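Local coordinates for protein Bd3459 (Bdellovibrio bacteriovorus, PDB 5CEC) that is a predatory endopeptidase of the peptidase S13 family, bound in this crystal by its ankyrin-repeat immunity protein Bd3460, and probably acts on peptidoglycan peptides, at residues F123-N129 against M205-I211; T231-S237 against Y432-A438; L84-F90 against A238-I243. The protein carries 1 engineered substitution. One frame throughout, in Å; residues are numbered along the deposited sequence. Where two conformers were deposited one is given.

Contact 1 (F123-N129 against M205-I211); sequences FLISELN and MSNRPKI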
loop_
_atom_site.group_PDB
_atom_site.type_symbol
_atom_site.label_atom_id
_atom_site.label_comp_id
_atom_site.label_asym_id
_atom_site.label_seq_id
_atom_site.Cartn_x
_atom_site.Cartn_y
_atom_site.Cartn_z
ATOM N N PHE A 123 3.579 7.098 21.693
ATOM C CA PHE A 123 2.552 8.027 22.180
ATOM C C PHE A 123 2.111 7.673 23.588
ATOM O O PHE A 123 1.990 8.555 24.445
ATOM C CB PHE A 123 1.368 8.067 21.229
ATOM C CG PHE A 123 0.306 9.055 21.634
ATOM C CD1 PHE A 123 0.528 10.437 21.563
ATOM C CD2 PHE A 123 -0.893 8.618 22.141
ATOM C CE1 PHE A 123 -0.440 11.340 21.971
ATOM C CE2 PHE A 123 -1.865 9.526 22.549
ATOM C CZ PHE A 123 -1.634 10.882 22.472
ATOM N N LEU A 124 1.894 6.394 23.845
ATOM C CA LEU A 124 1.505 5.989 25.188
ATOM C C LEU A 124 2.576 6.363 26.222
ATOM O O LEU A 124 2.248 6.829 27.317
ATOM C CB LEU A 124 1.187 4.495 25.257
ATOM C CG LEU A 124 0.901 3.901 26.641
ATOM C CD1 LEU A 124 -0.192 4.695 27.344
ATOM C CD2 LEU A 124 0.558 2.441 26.556
ATOM N N ILE A 125 3.838 6.125 25.875
ATOM C CA ILE A 125 4.926 6.457 26.793
ATOM C C ILE A 125 5.004 7.956 27.037
ATOM O O ILE A 125 5.178 8.392 28.197
ATOM C CB ILE A 125 6.258 5.843 26.339
ATOM C CG1 ILE A 125 6.182 4.323 26.428
ATOM C CG2 ILE A 125 7.419 6.351 27.182
ATOM C CD1 ILE A 125 7.210 3.595 25.614
ATOM N N SER A 126 4.897 8.734 25.968
ATOM C CA SER A 126 4.798 10.195 26.106
ATOM C C SER A 126 3.648 10.588 27.070
ATOM O O SER A 126 3.816 11.427 27.962
ATOM C CB SER A 126 4.568 10.836 24.738
ATOM O OG SER A 126 4.276 12.204 24.864
ATOM N N GLU A 127 2.502 9.951 26.902
ATOM C CA GLU A 127 1.355 10.227 27.764
ATOM C C GLU A 127 1.585 9.809 29.202
ATOM O O GLU A 127 1.201 10.547 30.109
ATOM C CB GLU A 127 0.107 9.526 27.223
ATOM C CG GLU A 127 -0.476 10.259 26.021
ATOM C CD GLU A 127 -0.967 11.628 26.423
ATOM O OE1 GLU A 127 -2.041 11.683 27.037
ATOM O OE2 GLU A 127 -0.238 12.642 26.252
ATOM N N LEU A 128 2.170 8.632 29.426
ATOM C CA LEU A 128 2.507 8.220 30.791
ATOM C C LEU A 128 3.402 9.273 31.427
ATOM O O LEU A 128 3.140 9.716 32.560
ATOM C CB LEU A 128 3.161 6.829 30.811
ATOM C CG LEU A 128 2.220 5.674 30.424
ATOM C CD1 LEU A 128 3.030 4.411 30.184
ATOM C CD2 LEU A 128 1.146 5.409 31.442
ATOM N N ASN A 129 4.438 9.689 30.693
ATOM C CA ASN A 129 5.325 10.732 31.208
ATOM C C ASN A 129 4.601 12.055 31.496
ATOM O O ASN A 129 4.873 12.704 32.505
ATOM C CB ASN A 129 6.500 10.986 30.262
ATOM C CG ASN A 129 7.550 9.880 30.254
ATOM O OD1 ASN A 129 8.542 10.034 29.546
ATOM N ND2 ASN A 129 7.371 8.807 31.007
ATOM N N MET A 205 3.555 15.914 22.126
ATOM C CA MET A 205 4.331 14.782 22.623
ATOM C C MET A 205 5.506 15.282 23.453
ATOM O O MET A 205 6.012 16.393 23.232
ATOM C CB MET A 205 4.782 13.878 21.473
ATOM C CG MET A 205 3.624 13.215 20.742
ATOM S SD MET A 205 4.148 12.064 19.474
ATOM C CE MET A 205 4.810 10.732 20.453
ATOM N N SER A 206 5.959 14.426 24.362
ATOM C CA SER A 206 7.067 14.741 25.241
ATOM C C SER A 206 8.384 14.846 24.449
ATOM O O SER A 206 8.552 14.203 23.424
ATOM C CB SER A 206 7.155 13.707 26.362
ATOM O OG SER A 206 7.632 12.477 25.909
ATOM N N ASN A 207 9.292 15.696 24.915
ATOM C CA ASN A 207 10.589 15.817 24.269
ATOM C C ASN A 207 11.537 14.643 24.571
ATOM O O ASN A 207 12.371 14.312 23.737
ATOM C CB ASN A 207 11.242 17.167 24.619
ATOM C CG ASN A 207 10.411 18.364 24.146
ATOM O OD1 ASN A 207 9.946 18.399 23.000
ATOM N ND2 ASN A 207 10.217 19.352 25.030
ATOM N N ARG A 208 11.422 14.032 25.752
ATOM C CA ARG A 208 12.395 13.044 26.255
ATOM C C ARG A 208 11.668 11.877 26.889
ATOM O O ARG A 208 11.758 11.657 28.086
ATOM C CB ARG A 208 13.289 13.678 27.339
ATOM C CG ARG A 208 14.207 14.791 26.893
ATOM C CD ARG A 208 15.645 14.308 26.715
ATOM N NE ARG A 208 16.499 15.378 26.206
ATOM C CZ ARG A 208 16.498 15.831 24.949
ATOM N NH1 ARG A 208 15.687 15.321 24.022
ATOM N NH2 ARG A 208 17.322 16.819 24.610
ATOM N N PRO A 209 10.927 11.113 26.091
ATOM C CA PRO A 209 10.142 10.035 26.649
ATOM C C PRO A 209 10.987 8.912 27.246
ATOM O O PRO A 209 11.950 8.466 26.621
ATOM C CB PRO A 209 9.400 9.509 25.419
ATOM C CG PRO A 209 10.372 9.741 24.312
ATOM C CD PRO A 209 10.917 11.097 24.623
ATOM N N LYS A 210 10.617 8.446 28.438
ATOM C CA LYS A 210 11.343 7.347 29.076
ATOM C C LYS A 210 10.460 6.678 30.117
ATOM O O LYS A 210 9.810 7.360 30.906
ATOM C CB LYS A 210 12.656 7.840 29.725
ATOM C CG LYS A 210 13.550 6.731 30.266
ATOM C CD LYS A 210 14.924 7.253 30.699
ATOM C CE LYS A 210 15.809 6.122 31.187
ATOM N NZ LYS A 210 17.156 6.606 31.601
ATOM N N ILE A 211 10.473 5.349 30.133
ATOM C CA ILE A 211 9.732 4.563 31.118
ATOM C C ILE A 211 10.675 3.471 31.659
ATOM O O ILE A 211 11.525 2.983 30.931
ATOM C CB ILE A 211 8.448 3.985 30.444
ATOM C CG1 ILE A 211 7.423 3.496 31.445
ATOM C CG2 ILE A 211 8.737 2.871 29.473
ATOM C CD1 ILE A 211 6.654 4.623 32.095
#
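Asn129, near the end of helix 118-130, reads the backbone of Lys210 with both arms of its amide. Its CB leaves the helix toward the loop 205-211, and CG, anti to the carbonyl carbon (chi1 -73°), carries the amide alongside that loop. OD1 takes the N-H of Lys210 at 2.8 Å, in the carbonyl plane and on a lone pair. ND2 gives a hydrogen to Lys210 O at 2.8 Å; this oxygen lies close to the amide plane, although the donor stands above the carbonyl plane of Lys210. The same ND2 also bonds Ile133 O beyond the helix. Here the loop leads from helix 188-200 into strand 212-218, an outermost strand of the mixed sheet, and helix 118-130 packs against it along the way. One turn earlier, Ser126 OG accepts from Ser206 N at 2.8 Å. Beside these polar grips, Ile125 presents CG2 to Pro209 CB at 4.1 Å, the two side chains crossing at about a right angle; past Lys210, Leu128 CD1 meets Ile211 CD1. At the other end, Met205 bends at its sulfur so that CE reaches Phe123 CA at 3.9 Å, while its CG lies at the edge of the Phe123 ring.

Contact 2 (T231-S237 against Y432-A438); sequences TTMVLMS and YSYLTKA. With SO4 (sulfate ion), chain G.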
loop_
_atom_site.group_PDB
_atom_site.type_symbol
_atom_site.label_atom_id
_atom_site.label_comp_id
_atom_site.label_asym_id
_atom_site.label_seq_id
_atom_site.Cartn_x
_atom_site.Cartn_y
_atom_site.Cartn_z
ATOM N N THR A 231 -7.287 3.578 39.054
ATOM C CA THR A 231 -7.998 4.515 38.206
ATOM C C THR A 231 -7.945 3.956 36.774
ATOM O O THR A 231 -6.895 3.558 36.317
ATOM C CB THR A 231 -7.344 5.918 38.183
ATOM O OG1 THR A 231 -7.251 6.474 39.505
ATOM C CG2 THR A 231 -8.148 6.853 37.303
ATOM N N THR A 232 -9.077 3.965 36.076
ATOM C CA THR A 232 -9.147 3.532 34.690
ATOM C C THR A 232 -8.927 4.718 33.792
ATOM O O THR A 232 -9.667 5.690 33.822
ATOM C CB THR A 232 -10.500 2.888 34.369
ATOM O OG1 THR A 232 -10.727 1.820 35.291
ATOM C CG2 THR A 232 -10.527 2.341 32.939
ATOM N N MET A 233 -7.882 4.626 32.993
ATOM C CA MET A 233 -7.528 5.609 32.009
ATOM C C MET A 233 -7.787 4.970 30.638
ATOM O O MET A 233 -7.656 3.741 30.479
ATOM C CB MET A 233 -6.055 6.002 32.192
ATOM C CG MET A 233 -5.712 6.502 33.596
ATOM S SD MET A 233 -6.573 8.013 34.020
ATOM C CE MET A 233 -5.699 9.165 32.958
ATOM N N VAL A 234 -8.180 5.781 29.662
ATOM C CA VAL A 234 -8.432 5.283 28.313
ATOM C C VAL A 234 -7.491 5.959 27.333
ATOM O O VAL A 234 -7.260 7.177 27.387
ATOM C CB VAL A 234 -9.916 5.398 27.868
ATOM C CG1 VAL A 234 -10.357 6.843 27.687
ATOM C CG2 VAL A 234 -10.148 4.615 26.583
ATOM N N LEU A 235 -6.934 5.135 26.449
ATOM C CA LEU A 235 -6.101 5.571 25.341
ATOM C C LEU A 235 -6.843 5.178 24.069
ATOM O O LEU A 235 -6.788 4.027 23.626
ATOM C CB LEU A 235 -4.739 4.866 25.385
ATOM C CG LEU A 235 -3.735 5.307 24.309
ATOM C CD1 LEU A 235 -3.029 6.584 24.739
ATOM C CD2 LEU A 235 -2.742 4.183 24.018
ATOM N N MET A 236 -7.540 6.122 23.463
ATOM C CA MET A 236 -8.313 5.820 22.268
ATOM C C MET A 236 -7.436 5.871 21.032
ATOM O O MET A 236 -6.608 6.765 20.875
ATOM C CB MET A 236 -9.457 6.784 22.089
ATOM C CG MET A 236 -10.433 6.772 23.233
ATOM S SD MET A 236 -12.041 7.414 22.773
ATOM C CE MET A 236 -11.635 9.143 22.579
ATOM N N SER A 237 -7.617 4.902 20.141
ATOM C CA SER A 237 -7.006 4.995 18.825
ATOM C C SER A 237 -7.547 6.177 18.054
ATOM O O SER A 237 -8.601 6.738 18.398
ATOM C CB SER A 237 -7.247 3.731 18.002
ATOM O OG SER A 237 -8.592 3.642 17.567
ATOM N N TYR A 432 -7.665 13.304 20.083
ATOM C CA TYR A 432 -8.570 12.724 21.094
ATOM C C TYR A 432 -8.032 11.466 21.747
ATOM O O TYR A 432 -8.716 10.840 22.550
ATOM C CB TYR A 432 -9.978 12.519 20.513
ATOM C CG TYR A 432 -10.586 13.821 20.056
ATOM C CD1 TYR A 432 -11.187 14.701 20.972
ATOM C CD2 TYR A 432 -10.523 14.204 18.719
ATOM C CE1 TYR A 432 -11.713 15.911 20.550
ATOM C CE2 TYR A 432 -11.073 15.406 18.291
ATOM C CZ TYR A 432 -11.645 16.256 19.213
ATOM O OH TYR A 432 -12.180 17.445 18.795
ATOM N N SER A 433 -6.771 11.125 21.438
ATOM C CA SER A 433 -6.152 9.917 21.955
ATOM C C SER A 433 -5.454 10.077 23.285
ATOM O O SER A 433 -5.018 9.090 23.862
ATOM C CB SER A 433 -5.135 9.368 20.946
ATOM O OG SER A 433 -5.766 9.016 19.712
ATOM N N TYR A 434 -5.354 11.304 23.787
ATOM C CA TYR A 434 -4.686 11.532 25.054
ATOM C C TYR A 434 -5.270 10.651 26.154
ATOM O O TYR A 434 -6.480 10.412 26.200
ATOM C CB TYR A 434 -4.792 12.984 25.468
ATOM C CG TYR A 434 -4.099 13.953 24.531
ATOM C CD1 TYR A 434 -2.715 14.019 24.485
ATOM C CD2 TYR A 434 -4.824 14.837 23.725
ATOM C CE1 TYR A 434 -2.068 14.922 23.676
ATOM C CE2 TYR A 434 -4.175 15.742 22.900
ATOM C CZ TYR A 434 -2.794 15.767 22.869
ATOM O OH TYR A 434 -2.126 16.664 22.088
ATOM N N LEU A 435 -4.417 10.169 27.045
ATOM C CA LEU A 435 -4.882 9.358 28.157
ATOM C C LEU A 435 -5.806 10.162 29.016
ATOM O O LEU A 435 -5.422 11.212 29.513
ATOM C CB LEU A 435 -3.768 8.942 29.077
ATOM C CG LEU A 435 -2.979 7.704 28.925
ATOM C CD1 LEU A 435 -1.971 7.566 30.065
ATOM C CD2 LEU A 435 -3.904 6.485 28.863
ATOM N N THR A 436 -6.985 9.615 29.264
ATOM C CA THR A 436 -8.016 10.355 29.974
ATOM C C THR A 436 -8.767 9.406 30.904
ATOM O O THR A 436 -8.922 8.229 30.597
ATOM C CB THR A 436 -8.975 10.969 28.957
ATOM O OG1 THR A 436 -8.193 11.624 27.943
ATOM C CG2 THR A 436 -9.871 11.986 29.617
ATOM N N LYS A 437 -9.232 9.903 32.041
ATOM C CA LYS A 437 -10.049 9.088 32.925
ATOM C C LYS A 437 -11.273 8.603 32.193
ATOM O O LYS A 437 -11.889 9.359 31.431
ATOM C CB LYS A 437 -10.500 9.907 34.125
ATOM C CG LYS A 437 -9.474 10.009 35.239
ATOM C CD LYS A 437 -10.121 10.472 36.556
ATOM C CE LYS A 437 -10.998 9.383 37.178
ATOM N NZ LYS A 437 -11.715 9.813 38.409
ATOM N N ALA A 438 -11.652 7.360 32.454
ATOM C CA ALA A 438 -12.853 6.772 31.852
ATOM C C ALA A 438 -14.119 7.515 32.272
ATOM O O ALA A 438 -15.076 7.616 31.480
ATOM C CB ALA A 438 -12.959 5.304 32.229
HETATM S S SO4 G . -13.840 -0.202 34.430
HETATM O O1 SO4 G . -15.118 0.280 33.866
HETATM O O2 SO4 G . -12.887 -0.479 33.323
HETATM O O3 SO4 G . -14.076 -1.454 35.201
HETATM O O4 SO4 G . -13.330 0.878 35.306
HETATM O O HOH W 1 -8.110 8.796 24.660
#
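Strand 231-236 and the C-terminal segment run antiparallel, with Val234 and Thr436 as the hydrogen-bonded pair and Met233 and Lys437 as the non-hydrogen-bonded pair beside it. Val234 N gives to Thr436 O at 2.7 Å and Thr436 N returns a bond to Val234 O, while Ala438 N continues the pattern onto Thr232 O. Toward Tyr432 the direct backbone-to-backbone bonds stop: a water accepts from Met236 N and lies within hydrogen-bonding distance of Tyr432 O and Tyr434 O. Ser433 then closes this end with its side chain, OG donating to Met236 O at 2.7 Å. The short strand 436-437 is thereby added to the edge of the mixed sheet, whose next strand inward, 91-98, pairs with the other side of 231-236.

On the face turned to helix 118-130, Leu435 CD2 touches both Met233 CB and Leu235 CB, the latter at 3.9 Å. Leu235 has CG anti to the backbone N (chi1 -177°), which brings CD1 to Ser433 O. Met233 is bent at chi2 and chi3, and its chain curls against the C-terminal strand: SD lies 3.7 Å from Lys437 CG, and CE rests against the peptide between Thr436 and Lys437. The aliphatic part of Lys437 extends past this sulfur to Thr231, whose CG2 meets Lys437 CE at 3.8 Å with the two side chains nearly perpendicular. Val234 and Thr436 share the other face, where Thr436 OG1 donates to Tyr434 O from above its carbonyl plane. Met236 sends CE to Tyr432 O at 3.4 Å. Thr232 packs CG2 against Ala438 CB, and its OG1 donates at 2.8 Å to O4 of a sulfate ion, probably picked up from the crystallisation solution.

Contact 3 (L84-F90 against A238-I243); sequences LGPDYRF and APLKTI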
loop_
_atom_site.group_PDB
_atom_site.type_symbol
_atom_site.label_atom_id
_atom_site.label_comp_id
_atom_site.label_asym_id
_atom_site.label_seq_id
_atom_site.Cartn_x
_atom_site.Cartn_y
_atom_site.Cartn_z
ATOM N N LEU A 84 -18.364 -1.632 12.623
ATOM C CA LEU A 84 -17.870 -0.708 13.656
ATOM C C LEU A 84 -18.253 0.741 13.484
ATOM O O LEU A 84 -18.428 1.461 14.479
ATOM C CB LEU A 84 -16.357 -0.813 13.749
ATOM C CG LEU A 84 -15.790 -2.209 14.030
ATOM C CD1 LEU A 84 -14.281 -2.157 13.909
ATOM C CD2 LEU A 84 -16.224 -2.730 15.385
ATOM N N GLY A 85 -18.347 1.178 12.237
ATOM C CA GLY A 85 -18.561 2.577 11.894
ATOM C C GLY A 85 -17.226 3.283 11.658
ATOM O O GLY A 85 -16.241 3.018 12.338
ATOM N N PRO A 86 -17.199 4.225 10.703
ATOM C CA PRO A 86 -15.934 4.905 10.384
ATOM C C PRO A 86 -15.358 5.779 11.486
ATOM O O PRO A 86 -14.173 6.092 11.431
ATOM C CB PRO A 86 -16.290 5.763 9.165
ATOM C CG PRO A 86 -17.761 6.009 9.309
ATOM C CD PRO A 86 -18.323 4.761 9.924
ATOM N N ASP A 87 -16.184 6.161 12.455
ATOM C CA ASP A 87 -15.734 6.977 13.570
ATOM C C ASP A 87 -15.426 6.161 14.813
ATOM O O ASP A 87 -15.108 6.718 15.875
ATOM C CB ASP A 87 -16.775 8.047 13.851
ATOM C CG ASP A 87 -16.980 8.977 12.663
ATOM O OD1 ASP A 87 -15.980 9.579 12.234
ATOM O OD2 ASP A 87 -18.129 9.118 12.171
ATOM N N TYR A 88 -15.487 4.833 14.699
ATOM C CA TYR A 88 -15.209 3.953 15.849
ATOM C C TYR A 88 -13.756 4.161 16.308
ATOM O O TYR A 88 -12.855 4.278 15.465
ATOM C CB TYR A 88 -15.390 2.489 15.440
ATOM C CG TYR A 88 -15.105 1.505 16.539
ATOM C CD1 TYR A 88 -16.048 1.237 17.518
ATOM C CD2 TYR A 88 -13.878 0.831 16.616
ATOM C CE1 TYR A 88 -15.799 0.340 18.531
ATOM C CE2 TYR A 88 -13.625 -0.082 17.615
ATOM C CZ TYR A 88 -14.583 -0.315 18.588
ATOM O OH TYR A 88 -14.342 -1.223 19.596
ATOM N N ARG A 89 -13.533 4.152 17.621
ATOM C CA ARG A 89 -12.188 4.128 18.175
ATOM C C ARG A 89 -11.984 2.903 19.063
ATOM O O ARG A 89 -12.885 2.493 19.784
ATOM C CB ARG A 89 -11.934 5.406 18.965
ATOM C CG ARG A 89 -11.904 6.652 18.108
ATOM C CD ARG A 89 -11.953 7.910 18.935
ATOM N NE ARG A 89 -11.934 9.119 18.134
ATOM C CZ ARG A 89 -10.854 9.847 17.857
ATOM N NH1 ARG A 89 -9.636 9.447 18.199
ATOM N NH2 ARG A 89 -10.992 10.959 17.148
ATOM N N PHE A 90 -10.791 2.314 18.964
ATOM C CA PHE A 90 -10.397 1.207 19.796
ATOM C C PHE A 90 -9.958 1.809 21.118
ATOM O O PHE A 90 -9.005 2.590 21.165
ATOM C CB PHE A 90 -9.251 0.454 19.121
ATOM C CG PHE A 90 -9.696 -0.252 17.862
ATOM C CD1 PHE A 90 -9.710 0.392 16.631
ATOM C CD2 PHE A 90 -10.143 -1.563 17.921
ATOM C CE1 PHE A 90 -10.173 -0.253 15.488
ATOM C CE2 PHE A 90 -10.620 -2.213 16.780
ATOM C CZ PHE A 90 -10.616 -1.559 15.560
ATOM N N ALA A 238 -6.861 6.533 16.978
ATOM C CA ALA A 238 -7.438 7.317 15.884
ATOM C C ALA A 238 -8.729 6.621 15.422
ATOM O O ALA A 238 -8.891 5.397 15.590
ATOM C CB ALA A 238 -6.427 7.452 14.724
ATOM N N PRO A 239 -9.627 7.387 14.809
ATOM C CA PRO A 239 -10.853 6.734 14.346
ATOM C C PRO A 239 -10.558 5.673 13.291
ATOM O O PRO A 239 -9.549 5.733 12.568
ATOM C CB PRO A 239 -11.688 7.868 13.775
ATOM C CG PRO A 239 -10.791 9.040 13.627
ATOM C CD PRO A 239 -9.606 8.836 14.525
ATOM N N LEU A 240 -11.486 4.729 13.169
ATOM C CA LEU A 240 -11.330 3.642 12.218
ATOM C C LEU A 240 -11.032 4.118 10.798
ATOM O O LEU A 240 -10.192 3.523 10.125
ATOM C CB LEU A 240 -12.574 2.744 12.223
ATOM C CG LEU A 240 -12.536 1.565 11.264
ATOM C CD1 LEU A 240 -11.484 0.546 11.643
ATOM C CD2 LEU A 240 -13.908 0.937 11.128
ATOM N N LYS A 241 -11.673 5.199 10.363
ATOM C CA LYS A 241 -11.414 5.712 9.016
ATOM C C LYS A 241 -9.905 5.968 8.802
ATOM O O LYS A 241 -9.401 5.754 7.714
ATOM C CB LYS A 241 -12.252 6.968 8.717
ATOM C CG LYS A 241 -11.930 8.155 9.616
ATOM C CD LYS A 241 -12.763 9.402 9.429
ATOM C CE LYS A 241 -12.262 10.450 10.402
ATOM N NZ LYS A 241 -12.799 11.807 10.170
ATOM N N THR A 242 -9.242 6.515 9.824
ATOM C CA THR A 242 -7.810 6.810 9.767
ATOM C C THR A 242 -6.973 5.518 9.676
ATOM O O THR A 242 -5.989 5.429 8.926
ATOM C CB THR A 242 -7.389 7.654 10.966
ATOM O OG1 THR A 242 -8.196 8.828 10.988
ATOM C CG2 THR A 242 -5.905 7.984 10.960
ATOM N N ILE A 243 -7.325 4.561 10.506
ATOM C CA ILE A 243 -6.662 3.246 10.488
ATOM C C ILE A 243 -6.799 2.607 9.102
ATOM O O ILE A 243 -5.836 2.062 8.532
ATOM C CB ILE A 243 -7.225 2.328 11.598
ATOM C CG1 ILE A 243 -6.882 2.928 12.972
ATOM C CG2 ILE A 243 -6.694 0.879 11.433
ATOM C CD1 ILE A 243 -7.617 2.243 14.101
#
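The loop 84-90 turns through a type I beta turn from Gly85 to Tyr88 and offers two carbonyls to the start of helix 240-250, where Pro239 occupies the N-cap position. Pro86 O receives Lys241 N at 2.9 Å, and Tyr88 O receives Leu240 N at 2.7 Å. The second donor approaches nearly along the C=O axis, although its N-H...O angle is only 139°. Tyr88 O also has a CA-H...O contact with Pro239. In this S13 peptidase, of the beta-lactamase clan, the contact ties the loop after helix 72-84 to the helix that follows strand 231-236 of the mixed sheet.

Leu240 inserts its side chain between the turn and Phe90. With CG anti to the backbone N (chi1 180°), it carries CD2 to Gly85 O and to Leu84 CB, the latter at 4.0 Å, while CD1 comes to the edge of the Phe90 ring near its plane. Ile243, one turn further along, places CD1 3.8 Å from Phe90 CD1. One face of that ring is occupied by Tyr88 CE2, over its centre.

Arg89 runs extended beside Pro239, whose CD lies over one face of its guanidinium, 3.6 Å from NH2. NH1 makes a salt bridge with Asp430 and a hydrogen bond with Ser237 O. Within the turn, Asp87 has OD1 4.4 Å from Lys241 NZ, too far for a salt bridge; both atoms hydrogen-bond Tyr326 OH.

First-turn helix N-H groups lack acceptors earlier in their own helix; here Pro86 and Tyr88 carbonyls satisfy two of them, fixing the helix start against the turn.

In the fold
Helix 118-130, one side of contact 1, also packs on both segments of contact 2: Phe123 touches Leu235 and Ser433, and Glu127 OE1 probably takes a hydrogen bond from Leu435 N. None of the three is fully buried, but contact 3 is the most interior, with a single exposed residue among those that touch, whereas contact 2 has four, all in its C-terminal segment. The centre of contact 3 lies about 11 Å from the centre of the chain, those of contacts 1 and 2 about 25 and 22 Å. Contact 3 meets contact 2 through Ser237 with Phe90 and Arg89. Side-chain polar groups grip a loop backbone in contact 1, strand pairing dominates contact 2, and contact 3 joins loop carbonyls to a helix start.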